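PDB 6DGM: phosphoglycerol transferase GacH, which probably transfers glycerol phosphate onto the rhamnose polysaccharide of the streptococcal cell wall, here as its metal-binding, sulfatase-like domain. Local coordinates for residues A[243-246]-A[247-251]. Numbering follows the deposited sequence.
Sequences SFTD and KETRA
Ser-243 and Lys-247, with Thr-245 and Thr-249, make local i to i+4 contacts along a single helix, 229-257, which packs here against helices 66-74 and 182-192. The carbonyl oxygen of Ser-243 is gripped twice by one residue: Lys-247 N donates to Ser-243 O at 3.2 Å, and Lys-247 NZ curls back to Ser-243 O at 3.3 Å from the opposite face of the carbonyl plane. The lysine chain runs extended as far as CE, then bends (chi4 60°), turning the ammonium back over the preceding turn. Two waters fix it further. One accepts from Lys-247 NZ at 3.0 Å, donates to Ser-243 OG, which also bonds Arg-240 O one turn back, and sits over the centre of one face of the Phe-244 ring. Asp-246 OD2 and Lys-247 NZ stand 5.5 Å apart, too far for direct contact, and the other water bridges them.

Thr-249 repeats the double grip on the buried side, its OG1 donating to Thr-245 O at 2.7 Å while its own N reaches the same oxygen from the other face. This i to i-4 bond is a familiar use of a buried helical threonine hydroxyl; Thr-249 OG1 also hydrogen-bonds Tyr-186 OH of helix 182-192. In this alkaline phosphatase-like fold the buried Thr-245 faces the metal-site side: its OG1 bonds Asp-182 and Asn-208, and its side chain lies about 8 Å from that of the manganese ligand Glu-47. With CG anti to the backbone N (chi1 -176°), Asp-246 turns its carboxylate to the start of helix 66-74, where OD1 and OD2 take the N-H groups of Ile-68 and Asn-67.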
loop_
_atom_site.group_PDB
_atom_site.type_symbol
_atom_site.label_atom_id
_atom_site.label_comp_id
_atom_site.label_asym_id
_atom_site.label_seq_id
_atom_site.Cartn_x
_atom_site.Cartn_y
_atom_site.Cartn_z
ATOM N N SER A 243 14.814 -6.322 -12.492
ATOM C CA SER A 243 16.162 -5.775 -12.378
ATOM C C SER A 243 16.195 -4.291 -12.738
ATOM O O SER A 243 16.978 -3.528 -12.147
ATOM C CB SER A 243 17.141 -6.593 -13.229
ATOM O OG SER A 243 17.115 -6.195 -14.590
ATOM N N PHE A 244 15.362 -3.862 -13.698
ATOM C CA PHE A 244 15.278 -2.438 -14.026
ATOM C C PHE A 244 14.582 -1.676 -12.908
ATOM O O PHE A 244 15.050 -0.619 -12.470
ATOM C CB PHE A 244 14.515 -2.207 -15.343
ATOM C CG PHE A 244 15.247 -2.664 -16.570
ATOM C CD1 PHE A 244 16.235 -1.879 -17.128
ATOM C CD2 PHE A 244 14.919 -3.864 -17.193
ATOM C CE1 PHE A 244 16.919 -2.295 -18.273
ATOM C CE2 PHE A 244 15.607 -4.286 -18.320
ATOM C CZ PHE A 244 16.601 -3.502 -18.868
ATOM N N THR A 245 13.457 -2.205 -12.426
ATOM C CA THR A 245 12.767 -1.554 -11.321
ATOM C C THR A 245 13.694 -1.389 -10.136
ATOM O O THR A 245 13.694 -0.344 -9.478
ATOM C CB THR A 245 11.549 -2.368 -10.912
ATOM O OG1 THR A 245 10.609 -2.353 -11.996
ATOM C CG2 THR A 245 10.891 -1.806 -9.645
ATOM N N ASP A 246 14.519 -2.399 -9.877
ATOM C CA ASP A 246 15.397 -2.365 -8.721
ATOM C C ASP A 246 16.397 -1.225 -8.833
ATOM O O ASP A 246 16.578 -0.447 -7.887
ATOM C CB ASP A 246 16.106 -3.707 -8.602
ATOM C CG ASP A 246 16.970 -3.794 -7.378
ATOM O OD1 ASP A 246 16.409 -3.850 -6.269
ATOM O OD2 ASP A 246 18.202 -3.820 -7.534
ATOM N N LYS A 247 17.041 -1.094 -9.995
ATOM C CA LYS A 247 17.997 -0.009 -10.200
ATOM C C LYS A 247 17.313 1.352 -10.198
ATOM O O LYS A 247 17.853 2.318 -9.638
ATOM C CB LYS A 247 18.759 -0.223 -11.502
ATOM C CG LYS A 247 19.629 -1.453 -11.487
ATOM C CD LYS A 247 20.292 -1.644 -12.843
ATOM C CE LYS A 247 21.048 -2.955 -12.901
ATOM N NZ LYS A 247 20.139 -4.115 -12.675
ATOM N N GLU A 248 16.145 1.463 -10.836
ATOM C CA GLU A 248 15.479 2.754 -10.901
ATOM C C GLU A 248 14.954 3.181 -9.534
ATOM O O GLU A 248 14.888 4.378 -9.251
ATOM C CB GLU A 248 14.347 2.735 -11.925
ATOM C CG GLU A 248 14.802 2.436 -13.350
ATOM C CD GLU A 248 15.703 3.513 -13.927
ATOM O OE1 GLU A 248 15.751 4.637 -13.365
ATOM O OE2 GLU A 248 16.376 3.238 -14.958
ATOM N N THR A 249 14.548 2.223 -8.690
ATOM C CA THR A 249 14.074 2.555 -7.352
ATOM C C THR A 249 15.214 3.130 -6.519
ATOM O O THR A 249 15.036 4.134 -5.817
ATOM C CB THR A 249 13.468 1.304 -6.696
ATOM O OG1 THR A 249 12.369 0.807 -7.485
ATOM C CG2 THR A 249 12.959 1.600 -5.274
ATOM N N ARG A 250 16.402 2.531 -6.601
ATOM C CA ARG A 250 17.557 3.112 -5.924
ATOM C C ARG A 250 17.826 4.534 -6.406
ATOM O O ARG A 250 18.066 5.436 -5.594
ATOM C CB ARG A 250 18.792 2.238 -6.141
ATOM C CG ARG A 250 20.102 2.874 -5.662
ATOM C CD ARG A 250 21.284 1.988 -5.996
ATOM N NE ARG A 250 22.562 2.636 -5.713
ATOM C CZ ARG A 250 23.747 2.059 -5.882
ATOM N NH1 ARG A 250 23.819 0.814 -6.336
ATOM N NH2 ARG A 250 24.858 2.722 -5.592
ATOM N N ALA A 251 17.837 4.744 -7.729
ATOM C CA ALA A 251 18.112 6.070 -8.270
ATOM C C ALA A 251 17.069 7.084 -7.824
ATOM O O ALA A 251 17.401 8.243 -7.537
ATOM C CB ALA A 251 18.181 6.020 -9.798
HETATM O O HOH W 1 18.689 -4.210 -15.315
HETATM O O HOH W 2 19.468 -4.516 -9.844
#